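Local coordinates for protein hydroxyethylphosphonate dioxygenase (Streptomyces albus, PDB 6B9R) that uses a non-haem iron site to cleave 2-hydroxyethylphosphonate with dioxygen, probably giving hydroxymethylphosphonate and formate, at residues P326-T331 against V347-A352; D355-P360 against G401-L406; T361-Y366 against M416-G421; Q373-R378 against T412-L417. One frame throughout, in Å; residues are numbered along the deposited sequence.

Contact 1: P326-T331 against V347-A352; sequences PAYRFT and VDVLTA
Tyr328, Arg329 and Phe330 run antiparallel to Val349, Asp348 and Val347, the strand axes 4.7 Å apart, and two backbone bonds join Arg329 to Asp348 at the hydrogen-bonded pair of this beta hairpin. Just before the first strand, Ala327 O takes two successive amides from beyond the end of the second: Leu350 N at 2.8 Å and Thr351 N at 3.1 Å, the latter on a lone pair. Two residues, Ala327 and Tyr328, stand opposite the single Tyr320 of strand 317-320, forming a classic beta bulge. On one face, Arg329 lies alongside Asp348. Bends at chi2 and chi3 fold its guanidinium back, and NH2 reaches Asp348 OD2 at 2.8 Å nearly along the C-O axis, the two planes 47° apart; NE adds a weak bond to the same oxygen. On the other face, Val347 sets CG2 in the plane of the Phe330 ring, at its edge, while CG1 comes 3.7 Å from Phe330 CE1. The Tyr328 ring carries Ala327 CB over its centre; its hydroxyl is hydrogen-bonded to Ala356 O and Leu406 N. The chemistry thus divides by face: a partly exposed ion pair, its strength probably tempered by water, and buried hydrocarbon with a satisfied hydroxyl.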
loop_
_atom_site.group_PDB
_atom_site.type_symbol
_atom_site.label_atom_id
_atom_site.label_comp_id
_atom_site.label_asym_id
_atom_site.label_seq_id
_atom_site.Cartn_x
_atom_site.Cartn_y
_atom_site.Cartn_z
ATOM N N PRO A 326 -7.518 -36.529 9.738
ATOM C CA PRO A 326 -6.589 -35.417 9.486
ATOM C C PRO A 326 -5.826 -35.651 8.196
ATOM O O PRO A 326 -5.324 -36.748 7.947
ATOM C CB PRO A 326 -5.652 -35.450 10.698
ATOM C CG PRO A 326 -5.637 -36.892 11.097
ATOM C CD PRO A 326 -7.016 -37.447 10.779
ATOM N N ALA A 327 -5.768 -34.615 7.364
ATOM C CA ALA A 327 -4.901 -34.636 6.195
ATOM C C ALA A 327 -3.569 -33.961 6.467
ATOM O O ALA A 327 -2.544 -34.364 5.904
ATOM C CB ALA A 327 -5.589 -33.946 5.012
ATOM N N TYR A 328 -3.574 -32.930 7.303
ATOM C CA TYR A 328 -2.374 -32.180 7.634
ATOM C C TYR A 328 -2.371 -31.925 9.126
ATOM O O TYR A 328 -3.430 -31.807 9.749
ATOM C CB TYR A 328 -2.311 -30.805 6.920
ATOM C CG TYR A 328 -2.720 -30.844 5.472
ATOM C CD1 TYR A 328 -1.973 -31.550 4.544
ATOM C CD2 TYR A 328 -3.851 -30.167 5.033
ATOM C CE1 TYR A 328 -2.354 -31.591 3.207
ATOM C CE2 TYR A 328 -4.229 -30.186 3.704
ATOM C CZ TYR A 328 -3.472 -30.889 2.796
ATOM O OH TYR A 328 -3.851 -30.920 1.481
ATOM N N ARG A 329 -1.177 -31.801 9.691
ATOM C CA ARG A 329 -1.033 -31.327 11.062
ATOM C C ARG A 329 -0.198 -30.060 11.002
ATOM O O ARG A 329 0.917 -30.075 10.471
ATOM C CB ARG A 329 -0.390 -32.386 11.963
ATOM C CG ARG A 329 -0.662 -32.162 13.458
ATOM C CD ARG A 329 0.287 -31.129 14.052
ATOM N NE ARG A 329 1.678 -31.566 13.927
ATOM C CZ ARG A 329 2.321 -32.338 14.799
ATOM N NH1 ARG A 329 1.720 -32.782 15.909
ATOM N NH2 ARG A 329 3.584 -32.665 14.564
ATOM N N PHE A 330 -0.751 -28.963 11.502
ATOM C CA PHE A 330 -0.073 -27.678 11.445
ATOM C C PHE A 330 0.551 -27.347 12.791
ATOM O O PHE A 330 -0.021 -27.657 13.839
ATOM C CB PHE A 330 -1.032 -26.552 11.067
ATOM C CG PHE A 330 -1.685 -26.704 9.722
ATOM C CD1 PHE A 330 -0.931 -26.808 8.560
ATOM C CD2 PHE A 330 -3.065 -26.677 9.614
ATOM C CE1 PHE A 330 -1.557 -26.914 7.313
ATOM C CE2 PHE A 330 -3.687 -26.780 8.374
ATOM C CZ PHE A 330 -2.928 -26.906 7.228
ATOM N N THR A 331 1.710 -26.685 12.748
ATOM C CA THR A 331 2.354 -26.105 13.917
ATOM C C THR A 331 2.566 -24.622 13.638
ATOM O O THR A 331 3.117 -24.260 12.592
ATOM C CB THR A 331 3.692 -26.788 14.221
ATOM O OG1 THR A 331 3.483 -28.190 14.450
ATOM C CG2 THR A 331 4.328 -26.187 15.473
ATOM N N VAL A 347 4.147 -27.854 8.403
ATOM C CA VAL A 347 3.027 -28.630 7.887
ATOM C C VAL A 347 3.462 -30.078 7.775
ATOM O O VAL A 347 4.332 -30.407 6.959
ATOM C CB VAL A 347 2.554 -28.112 6.520
ATOM C CG1 VAL A 347 1.340 -28.922 6.045
ATOM C CG2 VAL A 347 2.255 -26.612 6.585
ATOM N N ASP A 348 2.848 -30.953 8.572
ATOM C CA ASP A 348 3.004 -32.388 8.380
ATOM C C ASP A 348 1.930 -32.833 7.406
ATOM O O ASP A 348 0.734 -32.709 7.699
ATOM C CB ASP A 348 2.888 -33.152 9.697
ATOM C CG ASP A 348 4.055 -32.894 10.613
ATOM O OD1 ASP A 348 5.196 -32.879 10.116
ATOM O OD2 ASP A 348 3.834 -32.691 11.823
ATOM N N VAL A 349 2.353 -33.315 6.244
ATOM C CA VAL A 349 1.425 -33.782 5.224
ATOM C C VAL A 349 1.190 -35.260 5.490
ATOM O O VAL A 349 2.103 -36.077 5.352
ATOM C CB VAL A 349 1.963 -33.545 3.811
ATOM C CG1 VAL A 349 0.958 -34.059 2.773
ATOM C CG2 VAL A 349 2.229 -32.051 3.602
ATOM N N LEU A 350 -0.034 -35.596 5.896
ATOM C CA LEU A 350 -0.363 -36.940 6.349
ATOM C C LEU A 350 -1.096 -37.751 5.297
ATOM O O LEU A 350 -0.900 -38.969 5.213
ATOM C CB LEU A 350 -1.224 -36.871 7.617
ATOM C CG LEU A 350 -0.626 -36.036 8.759
ATOM C CD1 LEU A 350 -1.618 -35.885 9.898
ATOM C CD2 LEU A 350 0.690 -36.640 9.241
ATOM N N THR A 351 -1.920 -37.102 4.487
ATOM C CA THR A 351 -2.742 -37.819 3.531
ATOM C C THR A 351 -1.926 -38.208 2.306
ATOM O O THR A 351 -1.060 -37.458 1.840
ATOM C CB THR A 351 -3.950 -36.973 3.119
ATOM O OG1 THR A 351 -4.704 -37.671 2.119
ATOM C CG2 THR A 351 -3.512 -35.615 2.573
ATOM N N ALA A 352 -2.204 -39.404 1.806
ATOM C CA ALA A 352 -1.690 -39.912 0.545
ATOM C C ALA A 352 -2.614 -39.611 -0.624
ATOM O O ALA A 352 -2.312 -40.011 -1.750
ATOM C CB ALA A 352 -1.470 -41.428 0.642
#

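Contact 2: D355-P360 against G401-L406; sequences DAPLPP and GIEFSL
Leu358 O, Ile402 O and Phe404 N close on a single water, which donates to Leu358 O at 2.7 Å and to Ile402 O at 2.8 Å and accepts from Phe404 N at 2.9 Å. The same two residues, Leu358 and Phe404, also bond directly: Leu358 N meets Phe404 O at 2.7 Å, nearly straight at 170° and tilted 21° from the carbonyl plane. Within 357-360 only Leu358 has an amide proton to give, the other three residues being prolines. The loop 355-360 runs antiparallel to strand 403-407, with one direct backbone bond, at an outer strand of a three-stranded sheet in what is probably the C-terminal cupin domain, as in other bicupin enzymes. Inward, the Leu358 side chain crosses that of Phe404 at a slant, Leu358 CD1 3.8 Å from Phe404 CE1. Leu250 of the second subunit packs against the same Leu358. Outward, Glu403 stretches along the prolines: CG stands anti to its own nitrogen (chi1 -175°), which brings CD 3.8 Å from Pro357 CB, while its CB lies beside Pro360 CG. Gly401 turns the chain at a positive phi, and its O lies against Pro360 CB. A second water accepts from Ala356 N and donates to Leu406 O.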
loop_
_atom_site.group_PDB
_atom_site.type_symbol
_atom_site.label_atom_id
_atom_site.label_comp_id
_atom_site.label_asym_id
_atom_site.label_seq_id
_atom_site.Cartn_x
_atom_site.Cartn_y
_atom_site.Cartn_z
ATOM N N ASP A 355 -7.141 -35.199 -1.458
ATOM C CA ASP A 355 -8.507 -35.028 -0.992
ATOM C C ASP A 355 -8.688 -33.828 -0.077
ATOM O O ASP A 355 -9.802 -33.612 0.412
ATOM C CB ASP A 355 -8.992 -36.309 -0.284
ATOM C CG ASP A 355 -8.096 -36.729 0.876
ATOM O OD1 ASP A 355 -7.063 -36.068 1.131
ATOM O OD2 ASP A 355 -8.437 -37.733 1.542
ATOM N N ALA A 356 -7.646 -33.027 0.152
ATOM C CA ALA A 356 -7.709 -31.925 1.113
ATOM C C ALA A 356 -7.217 -30.624 0.496
ATOM O O ALA A 356 -6.153 -30.107 0.863
ATOM C CB ALA A 356 -6.899 -32.249 2.367
ATOM N N PRO A 357 -7.984 -30.043 -0.418
ATOM C CA PRO A 357 -7.602 -28.726 -0.937
ATOM C C PRO A 357 -7.567 -27.706 0.193
ATOM O O PRO A 357 -8.455 -27.665 1.048
ATOM C CB PRO A 357 -8.697 -28.415 -1.964
ATOM C CG PRO A 357 -9.859 -29.240 -1.543
ATOM C CD PRO A 357 -9.280 -30.501 -0.953
ATOM N N LEU A 358 -6.527 -26.908 0.209
ATOM C CA LEU A 358 -6.461 -25.838 1.193
ATOM C C LEU A 358 -7.306 -24.655 0.729
ATOM O O LEU A 358 -7.348 -24.357 -0.469
ATOM C CB LEU A 358 -5.014 -25.394 1.406
ATOM C CG LEU A 358 -4.153 -26.434 2.124
ATOM C CD1 LEU A 358 -2.740 -25.924 2.325
ATOM C CD2 LEU A 358 -4.810 -26.734 3.459
ATOM N N PRO A 359 -7.996 -23.980 1.645
ATOM C CA PRO A 359 -8.776 -22.796 1.264
ATOM C C PRO A 359 -7.879 -21.757 0.622
ATOM O O PRO A 359 -6.760 -21.510 1.101
ATOM C CB PRO A 359 -9.344 -22.290 2.602
ATOM C CG PRO A 359 -9.305 -23.476 3.508
ATOM C CD PRO A 359 -8.103 -24.282 3.082
ATOM N N PRO A 360 -8.312 -21.162 -0.487
ATOM C CA PRO A 360 -7.554 -20.047 -1.063
ATOM C C PRO A 360 -7.410 -18.931 -0.045
ATOM O O PRO A 360 -8.309 -18.674 0.760
ATOM C CB PRO A 360 -8.408 -19.615 -2.259
ATOM C CG PRO A 360 -9.187 -20.845 -2.623
ATOM C CD PRO A 360 -9.494 -21.500 -1.298
ATOM N N GLY A 401 -4.754 -16.552 -4.038
ATOM C CA GLY A 401 -5.977 -17.040 -4.644
ATOM C C GLY A 401 -5.945 -18.467 -5.155
ATOM O O GLY A 401 -6.982 -18.958 -5.617
ATOM N N ILE A 402 -4.807 -19.153 -5.082
ATOM C CA ILE A 402 -4.695 -20.484 -5.678
ATOM C C ILE A 402 -5.238 -21.531 -4.718
ATOM O O ILE A 402 -4.873 -21.558 -3.539
ATOM C CB ILE A 402 -3.235 -20.795 -6.042
ATOM C CG1 ILE A 402 -2.708 -19.796 -7.085
ATOM C CG2 ILE A 402 -3.097 -22.262 -6.474
ATOM C CD1 ILE A 402 -3.596 -19.627 -8.321
ATOM N N GLU A 403 -6.076 -22.427 -5.231
ATOM C CA GLU A 403 -6.505 -23.590 -4.465
ATOM C C GLU A 403 -5.582 -24.754 -4.795
ATOM O O GLU A 403 -5.500 -25.166 -5.958
ATOM C CB GLU A 403 -7.955 -23.959 -4.777
ATOM C CG GLU A 403 -8.449 -25.108 -3.890
ATOM C CD GLU A 403 -9.740 -25.730 -4.376
ATOM O OE1 GLU A 403 -9.749 -26.286 -5.496
ATOM O OE2 GLU A 403 -10.741 -25.668 -3.630
ATOM N N PHE A 404 -4.871 -25.268 -3.785
ATOM C CA PHE A 404 -4.031 -26.437 -3.996
ATOM C C PHE A 404 -4.217 -27.439 -2.864
ATOM O O PHE A 404 -4.685 -27.113 -1.772
ATOM C CB PHE A 404 -2.532 -26.090 -4.149
ATOM C CG PHE A 404 -1.887 -25.453 -2.934
ATOM C CD1 PHE A 404 -1.339 -26.234 -1.927
ATOM C CD2 PHE A 404 -1.751 -24.073 -2.848
ATOM C CE1 PHE A 404 -0.715 -25.649 -0.830
ATOM C CE2 PHE A 404 -1.121 -23.477 -1.759
ATOM C CZ PHE A 404 -0.609 -24.272 -0.739
ATOM N N SER A 405 -3.847 -28.678 -3.155
ATOM C CA SER A 405 -3.780 -29.722 -2.154
ATOM C C SER A 405 -2.377 -30.308 -2.146
ATOM O O SER A 405 -1.639 -30.224 -3.130
ATOM C CB SER A 405 -4.806 -30.828 -2.429
ATOM O OG SER A 405 -4.510 -31.465 -3.653
ATOM N N LEU A 406 -2.024 -30.918 -1.017
ATOM C CA LEU A 406 -0.743 -31.570 -0.826
ATOM C C LEU A 406 -0.981 -33.025 -0.450
ATOM O O LEU A 406 -1.966 -33.349 0.211
ATOM C CB LEU A 406 0.056 -30.889 0.280
ATOM C CG LEU A 406 0.126 -29.370 0.167
ATOM C CD1 LEU A 406 0.655 -28.776 1.474
ATOM C CD2 LEU A 406 1.020 -29.002 -1.010
HETATM O O HOH W 1 -4.656 -33.649 -0.273
HETATM O O HOH W 2 -5.057 -23.477 -1.560
#

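Contact 3: T361-Y366 against M416-G421; sequences TYQHQY and MLRIGG
Gln365 and Arg418 lie side by side in the tight part of this contact, at a non-hydrogen-bonded pair of antiparallel strands. Arg418 grips Gln365 OE1 side-on with NE at 2.9 Å and NH2 at 3.0 Å. The oxygen sits in the guanidinium plane, yet both nitrogens stand over one face of the amide, off its lone pairs, with the two planes 88° apart. Gln365 CG is anti to the carbonyl carbon (chi1 -56°) and the chain is extended beyond it, so the amide comes level with NE. Met416 CE closes in 3.4 Å from the same OE1. Thr361 CG2 covers one guanidinium face, 3.6 Å from NH2, and NH1 is bonded to Ala247 O and Ala248 O of the second subunit. Thr361 OG1 accepts from Gln363 N in an ST turn and donates to Gln363 OE1 at 2.7 Å, helping, with the bonds of Gln363 NE2 to His341 O and Thr343 OG1, to fix that amide, which stands steeply to the guanidinium.

The looser end lies at the partly exposed Gly420 and Gly421. There the bond from His364 N to Ile419 O is weak, and a water bridges Tyr362 O and Gly421 N. Gly421 CA fits in plane at the His364 edge, 3.5 Å from CD2; the ring itself is held by Tyr397 OH and by Glu219 of the second subunit. Tyr366 and Leu417 both pack on strand 202-208, and the side chain of Leu417 is about 12 Å from the iron. Such neighbouring antiparallel strands, with the face of Tyr366 and Leu417 against the other large sheet, are consistent with a bicupin fold.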
loop_
_atom_site.group_PDB
_atom_site.type_symbol
_atom_site.label_atom_id
_atom_site.label_comp_id
_atom_site.label_asym_id
_atom_site.label_seq_id
_atom_site.Cartn_x
_atom_site.Cartn_y
_atom_site.Cartn_z
ATOM N N THR A 361 -6.244 -18.298 -0.058
ATOM C CA THR A 361 -5.972 -17.159 0.794
ATOM C C THR A 361 -5.551 -15.982 -0.074
ATOM O O THR A 361 -5.054 -16.149 -1.193
ATOM C CB THR A 361 -4.883 -17.466 1.842
ATOM O OG1 THR A 361 -4.581 -16.276 2.580
ATOM C CG2 THR A 361 -3.598 -17.981 1.179
ATOM N N TYR A 362 -5.757 -14.780 0.464
ATOM C CA TYR A 362 -5.240 -13.564 -0.155
ATOM C C TYR A 362 -3.724 -13.438 -0.055
ATOM O O TYR A 362 -3.156 -12.518 -0.655
ATOM C CB TYR A 362 -5.887 -12.339 0.497
ATOM C CG TYR A 362 -5.580 -12.197 1.981
ATOM C CD1 TYR A 362 -6.355 -12.843 2.945
ATOM C CD2 TYR A 362 -4.521 -11.414 2.414
ATOM C CE1 TYR A 362 -6.070 -12.701 4.303
ATOM C CE2 TYR A 362 -4.227 -11.273 3.745
ATOM C CZ TYR A 362 -5.004 -11.915 4.686
ATOM O OH TYR A 362 -4.702 -11.746 6.009
ATOM N N GLN A 363 -3.059 -14.312 0.701
ATOM C CA GLN A 363 -1.624 -14.206 0.912
ATOM C C GLN A 363 -0.854 -14.856 -0.227
ATOM O O GLN A 363 -1.319 -15.821 -0.834
ATOM C CB GLN A 363 -1.227 -14.896 2.223
ATOM C CG GLN A 363 -1.856 -14.296 3.461
ATOM C CD GLN A 363 -1.958 -15.320 4.561
ATOM O OE1 GLN A 363 -2.607 -16.359 4.398
ATOM N NE2 GLN A 363 -1.292 -15.055 5.671
ATOM N N HIS A 364 0.336 -14.316 -0.510
ATOM C CA HIS A 364 1.363 -15.089 -1.207
ATOM C C HIS A 364 1.761 -16.275 -0.340
ATOM O O HIS A 364 1.718 -16.197 0.884
ATOM C CB HIS A 364 2.612 -14.238 -1.457
ATOM C CG HIS A 364 2.381 -13.039 -2.325
ATOM N ND1 HIS A 364 2.473 -13.087 -3.698
ATOM C CD2 HIS A 364 2.084 -11.756 -2.013
ATOM C CE1 HIS A 364 2.239 -11.887 -4.197
ATOM N NE2 HIS A 364 1.995 -11.062 -3.195
ATOM N N GLN A 365 2.214 -17.364 -0.960
ATOM C CA GLN A 365 2.720 -18.487 -0.172
ATOM C C GLN A 365 4.072 -18.959 -0.684
ATOM O O GLN A 365 4.320 -18.979 -1.892
ATOM C CB GLN A 365 1.735 -19.665 -0.163
ATOM C CG GLN A 365 0.367 -19.252 0.343
ATOM C CD GLN A 365 -0.569 -20.418 0.487
ATOM O OE1 GLN A 365 -0.363 -21.293 1.336
ATOM N NE2 GLN A 365 -1.613 -20.441 -0.340
ATOM N N TYR A 366 4.921 -19.372 0.255
ATOM C CA TYR A 366 6.220 -19.969 -0.017
ATOM C C TYR A 366 6.262 -21.324 0.683
ATOM O O TYR A 366 5.880 -21.430 1.850
ATOM C CB TYR A 366 7.348 -19.042 0.480
ATOM C CG TYR A 366 8.704 -19.700 0.600
ATOM C CD1 TYR A 366 9.069 -20.380 1.762
ATOM C CD2 TYR A 366 9.627 -19.632 -0.440
ATOM C CE1 TYR A 366 10.297 -20.988 1.875
ATOM C CE2 TYR A 366 10.861 -20.240 -0.340
ATOM C CZ TYR A 366 11.194 -20.920 0.832
ATOM O OH TYR A 366 12.425 -21.528 0.967
ATOM N N MET A 416 5.953 -23.550 5.531
ATOM C CA MET A 416 5.062 -22.659 4.790
ATOM C C MET A 416 5.130 -21.260 5.389
ATOM O O MET A 416 4.925 -21.080 6.597
ATOM C CB MET A 416 3.612 -23.180 4.805
ATOM C CG MET A 416 2.546 -22.199 4.289
ATOM S SD MET A 416 0.856 -22.841 4.513
ATOM C CE MET A 416 0.695 -23.950 3.125
ATOM N N LEU A 417 5.430 -20.273 4.550
ATOM C CA LEU A 417 5.385 -18.875 4.954
ATOM C C LEU A 417 4.432 -18.155 4.014
ATOM O O LEU A 417 4.646 -18.165 2.804
ATOM C CB LEU A 417 6.765 -18.213 4.892
ATOM C CG LEU A 417 6.687 -16.729 5.296
ATOM C CD1 LEU A 417 6.264 -16.554 6.766
ATOM C CD2 LEU A 417 7.993 -16.006 5.044
ATOM N N ARG A 418 3.395 -17.542 4.578
ATOM C CA ARG A 418 2.378 -16.808 3.844
ATOM C C ARG A 418 2.473 -15.351 4.262
ATOM O O ARG A 418 2.568 -15.058 5.457
ATOM C CB ARG A 418 0.982 -17.356 4.149
ATOM C CG ARG A 418 0.946 -18.862 4.329
ATOM C CD ARG A 418 -0.417 -19.301 4.833
ATOM N NE ARG A 418 -1.104 -20.129 3.853
ATOM C CZ ARG A 418 -2.422 -20.307 3.831
ATOM N NH1 ARG A 418 -3.196 -19.689 4.720
ATOM N NH2 ARG A 418 -2.964 -21.097 2.913
ATOM N N ILE A 419 2.469 -14.439 3.288
ATOM C CA ILE A 419 2.625 -13.016 3.576
ATOM C C ILE A 419 1.602 -12.232 2.769
ATOM O O ILE A 419 1.171 -12.656 1.691
ATOM C CB ILE A 419 4.052 -12.505 3.266
ATOM C CG1 ILE A 419 4.367 -12.645 1.773
ATOM C CG2 ILE A 419 5.099 -13.273 4.084
ATOM C CD1 ILE A 419 5.661 -11.957 1.349
ATOM N N GLY A 420 1.214 -11.077 3.299
ATOM C CA GLY A 420 0.356 -10.184 2.540
ATOM C C GLY A 420 1.120 -9.558 1.390
ATOM O O GLY A 420 2.311 -9.257 1.496
ATOM N N GLY A 421 0.423 -9.366 0.273
ATOM C CA GLY A 421 0.968 -8.666 -0.859
ATOM C C GLY A 421 0.531 -7.220 -0.861
ATOM O O GLY A 421 0.033 -6.686 0.138
HETATM O O HOH W 3 -2.079 -10.025 -0.594
#

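Contact 4: Q373-R378 against T412-L417; sequences QPVSVR and TELLML
Thr412 and Val375 meet between two sheets of a cupin-type beta sandwich. Strand 412-419 belongs to the large antiparallel sheet and strand 375-381 to the three-stranded one; no beta bridge links the segments, so side chains and a single hydroxyl bond carry the contact. Each strand spends its backbone elsewhere: Thr412 bonds to Val349, and Val375 to Leu390.

The polar part is one bond. Thr412 OG1 donates to Gln373 O at 3.0 Å, meeting the carbonyl at a C=O...donor angle of 122° and tilted 19° from its plane. With OG1 anti to the threonine nitrogen (chi1 -173°), the hydroxyl swings across to the loop just ahead of strand 375-381, and a buried side-chain oxygen is satisfied by a main-chain carbonyl that lies before the strand begins.

The apolar part spreads from the same threonine. Its CB lies 3.8 Å from Gln373 CB, whose bent chain then leads its amide away. Deeper in, Leu414 follows Thr412 on the same face of its strand and brings CD2 to 4.3 Å from Val375 CG1, a lighter touch. The two branches of Val375 thus divide their work, CG1 meeting the leucine and CG2 the threonine, while Leu406 of the neighbouring strand 403-407 also packs on Val375. Further along, the segments diverge, and Met416 packs instead on Leu250 of the second subunit. The tightest point is methyl against methyl: Val375 CG2 and Thr412 CG2 are 3.4 Å apart, inside usual van der Waals distance.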
loop_
_atom_site.group_PDB
_atom_site.type_symbol
_atom_site.label_atom_id
_atom_site.label_comp_id
_atom_site.label_asym_id
_atom_site.label_seq_id
_atom_site.Cartn_x
_atom_site.Cartn_y
_atom_site.Cartn_z
ATOM N N GLN A 373 10.291 -37.331 2.454
ATOM C CA GLN A 373 9.515 -37.808 1.320
ATOM C C GLN A 373 9.098 -36.640 0.434
ATOM O O GLN A 373 8.908 -35.523 0.923
ATOM C CB GLN A 373 8.256 -38.558 1.774
ATOM C CG GLN A 373 8.513 -39.589 2.863
ATOM C CD GLN A 373 9.476 -40.664 2.411
ATOM O OE1 GLN A 373 9.300 -41.267 1.349
ATOM N NE2 GLN A 373 10.509 -40.906 3.209
ATOM N N PRO A 374 8.948 -36.865 -0.868
ATOM C CA PRO A 374 8.426 -35.808 -1.740
ATOM C C PRO A 374 6.968 -35.508 -1.420
ATOM O O PRO A 374 6.243 -36.333 -0.859
ATOM C CB PRO A 374 8.570 -36.395 -3.153
ATOM C CG PRO A 374 9.529 -37.527 -3.018
ATOM C CD PRO A 374 9.323 -38.071 -1.630
ATOM N N VAL A 375 6.539 -34.305 -1.791
ATOM C CA VAL A 375 5.155 -33.867 -1.615
ATOM C C VAL A 375 4.566 -33.628 -3.000
ATOM O O VAL A 375 5.112 -32.838 -3.782
ATOM C CB VAL A 375 5.059 -32.589 -0.761
ATOM C CG1 VAL A 375 3.594 -32.143 -0.610
ATOM C CG2 VAL A 375 5.698 -32.798 0.606
ATOM N N SER A 376 3.459 -34.299 -3.305
ATOM C CA SER A 376 2.751 -34.040 -4.554
ATOM C C SER A 376 1.813 -32.854 -4.352
ATOM O O SER A 376 1.096 -32.778 -3.350
ATOM C CB SER A 376 1.973 -35.278 -5.014
ATOM O OG SER A 376 2.844 -36.300 -5.501
ATOM N N VAL A 377 1.815 -31.933 -5.312
ATOM C CA VAL A 377 1.007 -30.721 -5.243
ATOM C C VAL A 377 0.076 -30.709 -6.443
ATOM O O VAL A 377 0.505 -30.989 -7.569
ATOM C CB VAL A 377 1.878 -29.449 -5.219
ATOM C CG1 VAL A 377 1.014 -28.219 -4.954
ATOM C CG2 VAL A 377 2.986 -29.570 -4.164
ATOM N N ARG A 378 -1.195 -30.403 -6.203
ATOM C CA ARG A 378 -2.179 -30.317 -7.273
ATOM C C ARG A 378 -2.915 -28.997 -7.127
ATOM O O ARG A 378 -3.355 -28.654 -6.028
ATOM C CB ARG A 378 -3.144 -31.506 -7.226
ATOM C CG ARG A 378 -2.414 -32.837 -7.326
ATOM C CD ARG A 378 -3.356 -34.020 -7.238
ATOM N NE ARG A 378 -2.665 -35.284 -7.474
ATOM C CZ ARG A 378 -1.972 -35.946 -6.550
ATOM N NH1 ARG A 378 -1.865 -35.464 -5.313
ATOM N NH2 ARG A 378 -1.384 -37.091 -6.861
ATOM N N THR A 412 5.270 -36.451 5.685
ATOM C CA THR A 412 6.466 -35.658 5.457
ATOM C C THR A 412 6.142 -34.214 5.801
ATOM O O THR A 412 4.975 -33.812 5.834
ATOM C CB THR A 412 6.958 -35.789 4.012
ATOM O OG1 THR A 412 8.218 -35.128 3.861
ATOM C CG2 THR A 412 5.968 -35.181 3.073
ATOM N N GLU A 413 7.185 -33.440 6.076
ATOM C CA GLU A 413 7.028 -32.093 6.601
ATOM C C GLU A 413 7.452 -31.057 5.571
ATOM O O GLU A 413 8.435 -31.249 4.849
ATOM C CB GLU A 413 7.855 -31.908 7.874
ATOM C CG GLU A 413 7.501 -30.646 8.657
ATOM C CD GLU A 413 8.405 -30.448 9.869
ATOM O OE1 GLU A 413 9.577 -30.882 9.808
ATOM O OE2 GLU A 413 7.946 -29.864 10.876
ATOM N N LEU A 414 6.730 -29.945 5.519
ATOM C CA LEU A 414 7.200 -28.799 4.762
ATOM C C LEU A 414 7.047 -27.536 5.593
ATOM O O LEU A 414 6.285 -27.484 6.561
ATOM C CB LEU A 414 6.477 -28.658 3.409
ATOM C CG LEU A 414 4.986 -28.412 3.222
ATOM C CD1 LEU A 414 4.576 -26.985 3.608
ATOM C CD2 LEU A 414 4.657 -28.671 1.760
ATOM N N LEU A 415 7.789 -26.511 5.193
ATOM C CA LEU A 415 7.726 -25.199 5.817
ATOM C C LEU A 415 6.881 -24.298 4.927
ATOM O O LEU A 415 7.066 -24.290 3.707
ATOM C CB LEU A 415 9.136 -24.629 5.986
ATOM C CG LEU A 415 9.311 -23.232 6.589
ATOM C CD1 LEU A 415 8.734 -23.167 7.990
ATOM C CD2 LEU A 415 10.800 -22.879 6.584
ATOM N N MET A 416 5.953 -23.550 5.531
ATOM C CA MET A 416 5.062 -22.659 4.790
ATOM C C MET A 416 5.130 -21.260 5.389
ATOM O O MET A 416 4.925 -21.080 6.597
ATOM C CB MET A 416 3.612 -23.180 4.805
ATOM C CG MET A 416 2.546 -22.199 4.289
ATOM S SD MET A 416 0.856 -22.841 4.513
ATOM C CE MET A 416 0.695 -23.950 3.125
ATOM N N LEU A 417 5.430 -20.273 4.550
ATOM C CA LEU A 417 5.385 -18.875 4.954
ATOM C C LEU A 417 4.432 -18.155 4.014
ATOM O O LEU A 417 4.646 -18.165 2.804
ATOM C CB LEU A 417 6.765 -18.213 4.892
ATOM C CG LEU A 417 6.687 -16.729 5.296
ATOM C CD1 LEU A 417 6.264 -16.554 6.766
ATOM C CD2 LEU A 417 7.993 -16.006 5.044
#

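In the fold
All four contacts belong to the C-terminal beta-rich half of the chain, away from the iron ligands His149, Gln153 and His190. Contact 1 closes before the others open; the segments of contact 2 alternate with those of contacts 3 and 4, which end on the same strand. Strand 412-419 joins most of them: contacts 3 and 4 share it, with centres about 15 Å apart, and strand 343-349 of contact 1 lies next to it, the centres of contacts 1 and 4 being about 9 Å apart. Contact 2 belongs to the smaller sheet, and Met416 packs against its Leu358 and Phe404. Leu250 of the second subunit packs on residues of contacts 1, 2 and 3, including Met416 of the shared strand, tying this sandwich to the dimer interface.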